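Local coordinates for protein HpuA (Kingella denitrificans ATCC 33394, PDB 5EC6) that serves as an outer-membrane lipoprotein receptor for haemoglobin and probably helps the cell to take up iron from it, at residues W141-P144 against S145-S149; T213-F216 against N217-K220; G127-A130 against L131-K134. One frame throughout, in Å; residues are numbered along the deposited sequence.

Contact 1. Residues W141-P144 against S145-S149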
loop_
_atom_site.group_PDB
_atom_site.type_symbol
_atom_site.label_atom_id
_atom_site.label_comp_id
_atom_site.label_asym_id
_atom_site.label_seq_id
_atom_site.Cartn_x
_atom_site.Cartn_y
_atom_site.Cartn_z
ATOM N N TRP A 141 12.551 -0.249 -1.937
ATOM C CA TRP A 141 13.798 0.415 -2.257
ATOM C C TRP A 141 14.900 -0.652 -2.256
ATOM O O TRP A 141 14.923 -1.548 -1.400
ATOM C CB TRP A 141 14.076 1.490 -1.246
ATOM C CG TRP A 141 15.431 2.184 -1.324
ATOM C CD1 TRP A 141 15.731 3.327 -1.988
ATOM C CD2 TRP A 141 16.631 1.804 -0.606
ATOM N NE1 TRP A 141 17.057 3.689 -1.768
ATOM C CE2 TRP A 141 17.620 2.770 -0.902
ATOM C CE3 TRP A 141 16.956 0.738 0.226
ATOM C CZ2 TRP A 141 18.906 2.696 -0.376
ATOM C CZ3 TRP A 141 18.243 0.695 0.795
ATOM C CH2 TRP A 141 19.187 1.668 0.478
ATOM N N MET A 142 15.789 -0.536 -3.227
ATOM C CA MET A 142 16.970 -1.415 -3.296
ATOM C C MET A 142 18.216 -0.569 -3.110
ATOM O O MET A 142 18.334 0.463 -3.763
ATOM C CB MET A 142 17.007 -2.147 -4.618
ATOM C CG MET A 142 18.263 -2.994 -4.779
ATOM S SD MET A 142 18.398 -3.669 -6.454
ATOM C CE MET A 142 17.365 -5.035 -6.061
ATOM N N SER A 143 19.134 -1.024 -2.256
ATOM C CA SER A 143 20.422 -0.327 -2.070
ATOM C C SER A 143 21.376 -0.579 -3.258
ATOM O O SER A 143 21.163 -1.503 -4.071
ATOM C CB SER A 143 21.112 -0.721 -0.766
ATOM O OG SER A 143 21.732 -1.974 -0.886
ATOM N N PRO A 144 22.391 0.303 -3.385
ATOM C CA PRO A 144 23.469 -0.014 -4.331
ATOM C C PRO A 144 24.101 -1.381 -4.067
ATOM O O PRO A 144 24.564 -2.038 -5.020
ATOM C CB PRO A 144 24.452 1.145 -4.143
ATOM C CG PRO A 144 24.015 1.909 -2.979
ATOM C CD PRO A 144 22.567 1.621 -2.764
ATOM N N SER A 145 24.078 -1.833 -2.826
ATOM C CA SER A 145 24.519 -3.215 -2.518
ATOM C C SER A 145 23.535 -4.353 -2.815
ATOM O O SER A 145 23.841 -5.516 -2.563
ATOM C CB SER A 145 25.089 -3.282 -1.110
ATOM O OG SER A 145 24.075 -3.064 -0.139
ATOM N N LYS A 146 22.353 -4.019 -3.332
ATOM C CA LYS A 146 21.328 -4.944 -3.764
ATOM C C LYS A 146 20.559 -5.582 -2.635
ATOM O O LYS A 146 19.817 -6.523 -2.876
ATOM C CB LYS A 146 21.855 -6.058 -4.678
ATOM C CG LYS A 146 22.687 -5.589 -5.840
ATOM C CD LYS A 146 21.893 -4.718 -6.751
ATOM C CE LYS A 146 22.676 -4.290 -7.971
ATOM N NZ LYS A 146 21.749 -3.434 -8.777
ATOM N N THR A 147 20.683 -5.072 -1.429
ATOM C CA THR A 147 19.732 -5.424 -0.381
ATOM C C THR A 147 18.480 -4.553 -0.538
ATOM O O THR A 147 18.550 -3.467 -1.103
ATOM C CB THR A 147 20.356 -5.229 0.985
ATOM O OG1 THR A 147 20.763 -3.875 1.161
ATOM C CG2 THR A 147 21.582 -6.123 1.123
ATOM N N VAL A 148 17.348 -5.046 -0.046
ATOM C CA VAL A 148 16.030 -4.455 -0.372
ATOM C C VAL A 148 15.297 -4.179 0.930
ATOM O O VAL A 148 15.329 -4.992 1.862
ATOM C CB VAL A 148 15.231 -5.436 -1.283
ATOM C CG1 VAL A 148 13.789 -4.981 -1.548
ATOM C CG2 VAL A 148 15.915 -5.577 -2.618
ATOM N N SER A 149 14.588 -3.040 0.991
ATOM C CA SER A 149 13.589 -2.787 2.034
ATOM C C SER A 149 12.233 -2.537 1.395
ATOM O O SER A 149 12.061 -1.548 0.659
ATOM C CB SER A 149 13.990 -1.629 2.914
ATOM O OG SER A 149 13.070 -1.486 3.956
HETATM O O HOH W 1 20.887 -1.226 -6.816
#
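Ser145 meets Ser143 through their hydroxyls at the turn of the beta hairpin that joins strands 136-142 and 148-154. Ser143 OG and Ser145 OG lie 2.7 Å apart in a hydrogen bond. Pro144 and Ser145 are the middle residues of a type I turn running from Ser143 to Lys146, and proline fits the first of them because its ring already holds phi near the -55° found here. Lys146 closes the turn, its N reaching Ser143 O at 2.9 Å from well above the carbonyl plane. Its phi is positive, which carries the chain back toward the first strand. Its side chain bends at chi2 and passes Met142, with Lys146 CD 3.7 Å from Met142 SD, while a water bridges NZ to Ser143 O. Thr147 works on two levels: its carbonyl O takes the N-H of Ser143 at 2.8 Å, almost straight on at 169°, and its OG1 bonds to Ser143 OG at 3.0 Å. That hydroxyl of Ser143 stands between its own backbone N and carbonyl carbon (chi1 78°), a rotation that turns it into the mouth of the loop, where both partners can reach it. Val148 forms a non-hydrogen-bonded pair with Met142, on the face where Val184 of strand 174-185 also packs; Val148 CG2 lies 3.8 Å from Met142 CE. Ser149 forms a hydrogen-bonded pair with Trp141, its N 2.8 Å from Trp141 O, while its own hydroxyl turns to the backbone of Gln45 and Gly46. Small hydroxyl residues thus suit the bend: Ser143 OG, gripped by two other hydroxyls, ties both ends of the loop together, and the flexible thioether of Met142 can follow both the aliphatic lysine chain and the valine.

Contact 2. Residues T213-F216 against N217-K220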
loop_
_atom_site.group_PDB
_atom_site.type_symbol
_atom_site.label_atom_id
_atom_site.label_comp_id
_atom_site.label_asym_id
_atom_site.label_seq_id
_atom_site.Cartn_x
_atom_site.Cartn_y
_atom_site.Cartn_z
ATOM N N THR A 213 -9.388 -10.683 4.042
ATOM C CA THR A 213 -10.554 -10.353 4.835
ATOM C C THR A 213 -10.194 -10.242 6.308
ATOM O O THR A 213 -9.487 -11.107 6.883
ATOM C CB THR A 213 -11.662 -11.379 4.589
ATOM O OG1 THR A 213 -12.178 -11.147 3.286
ATOM C CG2 THR A 213 -12.792 -11.299 5.569
ATOM N N VAL A 214 -10.733 -9.173 6.904
ATOM C CA VAL A 214 -10.609 -8.908 8.318
ATOM C C VAL A 214 -11.938 -9.233 8.965
ATOM O O VAL A 214 -12.997 -8.717 8.550
ATOM C CB VAL A 214 -10.218 -7.448 8.609
ATOM C CG1 VAL A 214 -10.204 -7.234 10.116
ATOM C CG2 VAL A 214 -8.867 -7.093 8.027
ATOM N N ASN A 215 -11.896 -10.085 9.997
ATOM C CA ASN A 215 -13.044 -10.321 10.867
ATOM C C ASN A 215 -12.792 -9.566 12.174
ATOM O O ASN A 215 -11.899 -9.920 12.922
ATOM C CB ASN A 215 -13.238 -11.795 11.126
ATOM C CG ASN A 215 -14.512 -12.070 11.869
ATOM O OD1 ASN A 215 -14.834 -11.357 12.824
ATOM N ND2 ASN A 215 -15.255 -13.080 11.436
ATOM N N PHE A 216 -13.521 -8.476 12.365
ATOM C CA PHE A 216 -13.382 -7.621 13.524
ATOM C C PHE A 216 -14.050 -8.263 14.752
ATOM O O PHE A 216 -13.746 -7.855 15.867
ATOM C CB PHE A 216 -14.003 -6.252 13.263
ATOM C CG PHE A 216 -13.256 -5.434 12.215
ATOM C CD1 PHE A 216 -12.163 -4.685 12.559
ATOM C CD2 PHE A 216 -13.635 -5.488 10.885
ATOM C CE1 PHE A 216 -11.492 -3.895 11.608
ATOM C CE2 PHE A 216 -12.930 -4.743 9.928
ATOM C CZ PHE A 216 -11.851 -3.976 10.294
ATOM N N ASN A 217 -14.961 -9.197 14.550
ATOM C CA ASN A 217 -15.595 -9.928 15.704
ATOM C C ASN A 217 -14.551 -10.777 16.398
ATOM O O ASN A 217 -14.459 -10.782 17.624
ATOM C CB ASN A 217 -16.775 -10.783 15.264
ATOM C CG ASN A 217 -17.798 -10.038 14.480
ATOM O OD1 ASN A 217 -18.107 -8.884 14.784
ATOM N ND2 ASN A 217 -18.331 -10.682 13.426
ATOM N N THR A 218 -13.751 -11.493 15.620
ATOM C CA THR A 218 -12.747 -12.426 16.154
ATOM C C THR A 218 -11.343 -11.870 16.181
ATOM O O THR A 218 -10.409 -12.427 16.788
ATOM C CB THR A 218 -12.713 -13.703 15.285
ATOM O OG1 THR A 218 -12.320 -13.324 13.946
ATOM C CG2 THR A 218 -14.006 -14.459 15.288
ATOM N N GLY A 219 -11.136 -10.717 15.523
ATOM C CA GLY A 219 -9.807 -10.120 15.424
ATOM C C GLY A 219 -8.824 -10.924 14.594
ATOM O O GLY A 219 -7.695 -11.088 14.994
ATOM N N LYS A 220 -9.284 -11.444 13.466
ATOM C CA LYS A 220 -8.479 -12.271 12.584
ATOM C C LYS A 220 -8.416 -11.701 11.168
ATOM O O LYS A 220 -9.364 -11.064 10.714
ATOM C CB LYS A 220 -9.002 -13.705 12.521
ATOM C CG LYS A 220 -8.854 -14.459 13.855
ATOM C CD LYS A 220 -7.408 -14.644 14.292
ATOM C CE LYS A 220 -7.314 -15.698 15.384
ATOM N NZ LYS A 220 -5.957 -15.946 15.862
#
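This is a tight hairpin connection with a G1 beta bulge, made where strand 208-215 ends and strand 220-225 begins, and Asn215 meets every residue from Asn217 to Lys220. Asn215 and Lys220 form the last antiparallel, hydrogen-bonded pair: Asn215 N gives its hydrogen to Lys220 O at 2.8 Å, and Lys220 N returns one to Asn215 O at 3.1 Å, in the carbonyl plane. The same Asn215 O also draws a weak bond from Gly219 N, so two successive residues face one, as the bulge requires. Gly219 takes a positive phi, a conformation that glycine adopts more easily than residues with a side chain.

The side chain of Asn215 holds the other half of the loop. With CG anti to the backbone N (chi1 -173°), the amide folds back over the turn, and OD1 accepts Thr218 N at 3.0 Å, the donor standing 52° out of the amide plane. Asn217 N lies nearer, at 2.8 Å from OD1, but its bond is strongly bent and weak. Thr218 sets its side chain across that of Asn215 at about a right angle, OG1 lying 3.3 Å from CG. The ring of Phe216 turns one face to the preceding strand, where Val214 CG1 lies over the centre of the Phe216 ring, 3.6 Å above its plane.

Beyond the loop, Asn215 ND2 bonds to the carbonyls of Ser313 and Asp315, and Lys220 NZ makes a salt bridge with Asp239. Asparagine suits this place because its two ends do different work: the oxygen collects backbone N-H groups of the turn, while the nitrogen ties the turn to the C-terminal segment, which should fix the flip of the amide.

Contact 3. Residues G127-A130 against L131-K134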
loop_
_atom_site.group_PDB
_atom_site.type_symbol
_atom_site.label_atom_id
_atom_site.label_comp_id
_atom_site.label_asym_id
_atom_site.label_seq_id
_atom_site.Cartn_x
_atom_site.Cartn_y
_atom_site.Cartn_z
ATOM N N GLY A 127 -9.101 0.992 -14.484
ATOM C CA GLY A 127 -9.909 0.262 -13.515
ATOM C C GLY A 127 -9.016 -0.240 -12.389
ATOM O O GLY A 127 -8.175 0.506 -11.868
ATOM N N MET A 128 -9.165 -1.519 -12.054
ATOM C CA MET A 128 -8.215 -2.209 -11.186
ATOM C C MET A 128 -8.140 -1.510 -9.855
ATOM O O MET A 128 -7.265 -0.683 -9.574
ATOM C CB MET A 128 -6.846 -2.315 -11.806
ATOM C CG MET A 128 -6.884 -3.194 -13.064
ATOM S SD MET A 128 -5.425 -4.208 -13.301
ATOM C CE MET A 128 -4.186 -3.076 -12.775
ATOM N N ASN A 129 -9.108 -1.882 -9.064
ATOM C CA ASN A 129 -9.411 -1.186 -7.885
ATOM C C ASN A 129 -8.311 -1.278 -6.827
ATOM O O ASN A 129 -8.220 -0.357 -6.045
ATOM C CB ASN A 129 -10.705 -1.699 -7.322
ATOM C CG ASN A 129 -11.912 -1.278 -8.143
ATOM O OD1 ASN A 129 -11.864 -0.340 -8.959
ATOM N ND2 ASN A 129 -13.008 -1.981 -7.929
ATOM N N ALA A 130 -7.499 -2.347 -6.801
ATOM C CA ALA A 130 -6.448 -2.459 -5.744
ATOM C C ALA A 130 -5.427 -1.343 -5.827
ATOM O O ALA A 130 -4.782 -1.025 -4.859
ATOM C CB ALA A 130 -5.744 -3.790 -5.822
ATOM N N LEU A 131 -5.266 -0.777 -7.033
ATOM C CA LEU A 131 -4.211 0.180 -7.296
ATOM C C LEU A 131 -4.618 1.593 -6.940
ATOM O O LEU A 131 -3.767 2.458 -6.874
ATOM C CB LEU A 131 -3.876 0.190 -8.798
ATOM C CG LEU A 131 -3.394 -1.067 -9.508
ATOM C CD1 LEU A 131 -3.442 -0.774 -10.999
ATOM C CD2 LEU A 131 -1.978 -1.416 -9.047
ATOM N N ARG A 132 -5.920 1.810 -6.757
ATOM C CA ARG A 132 -6.475 3.127 -6.591
ATOM C C ARG A 132 -6.347 3.607 -5.150
ATOM O O ARG A 132 -7.331 3.970 -4.493
ATOM C CB ARG A 132 -7.962 3.109 -6.936
ATOM C CG ARG A 132 -8.364 2.628 -8.318
ATOM C CD ARG A 132 -9.904 2.706 -8.441
ATOM N NE ARG A 132 -10.379 2.555 -9.818
ATOM C CZ ARG A 132 -10.264 3.492 -10.763
ATOM N NH1 ARG A 132 -9.699 4.668 -10.491
ATOM N NH2 ARG A 132 -10.718 3.259 -11.994
ATOM N N LEU A 133 -5.141 3.590 -4.644
ATOM C CA LEU A 133 -4.928 3.920 -3.250
ATOM C C LEU A 133 -4.926 5.419 -3.192
ATOM O O LEU A 133 -4.459 6.046 -4.160
ATOM C CB LEU A 133 -3.584 3.362 -2.813
ATOM C CG LEU A 133 -3.466 1.861 -2.961
ATOM C CD1 LEU A 133 -2.017 1.448 -2.754
ATOM C CD2 LEU A 133 -4.314 1.163 -1.972
ATOM N N LYS A 134 -5.546 5.987 -2.149
ATOM C CA LYS A 134 -5.558 7.444 -1.894
ATOM C C LYS A 134 -4.923 7.844 -0.591
ATOM O O LYS A 134 -4.586 9.000 -0.408
ATOM C CB LYS A 134 -6.999 8.011 -1.904
ATOM C CG LYS A 134 -7.824 7.626 -3.102
ATOM C CD LYS A 134 -7.422 8.304 -4.403
ATOM C CE LYS A 134 -8.466 7.941 -5.479
ATOM N NZ LYS A 134 -7.914 7.430 -6.774
#
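Met128 and Leu131 lie side by side and point the same way, beside a short 3-10 turn that begins at Asn129 in the loop between strands 115-118 and 136-142, though where the Met128 methyl sits against Leu131 is doubtful. Their apolar chains suit these buried positions: Met128 packs on Pro92, Leu101 and Tyr194, and Leu131 on Cys119 and Ile180. Ala130, small enough to sit close, also rests on Ile180 of strand 174-185. The turn is held by two backbone bonds of 3-10 spacing, Leu131 N to Met128 O and Arg132 N to Asn129 O, each 3.2 Å long with its donor above the carbonyl plane.

Asn129 and Arg132 make the polar pair. Their side chains approach at a slant, the amide and guanidinium planes 49° apart. Arg132 starts with CG beside its backbone N (chi1 -57°) and then runs extended as far as NE, long enough to lie back along the turn; at its own backbone it centres an inverse gamma turn. Gly127 O lies over one face of the guanidinium. At the edge of that group, in its plane, Asn129 OD1 receives a weak hydrogen bond from Arg132 NE, 3.4 Å long and bent to 140°.

All three contacts are turns that return or redirect the chain between strands of the predominantly antiparallel beta fold, and none touches another. Contact 3 comes first along the chain, in the loop that leads into strand 136-142, the strand that ends in contact 1; their centres are 27 Å apart, on opposite sides of the chain's centre. Contacts 1 and 2 are farthest apart, 35 Å between centres, and strand 174-185 receives side chains from all three. Contact 3 is nearest the middle, about 10 Å from the chain's centre. The structure is the apo form; a glycerol, probably from the crystallisation liquor, has its nearest atom about 3 Å from the Lys220 side chain in contact 2.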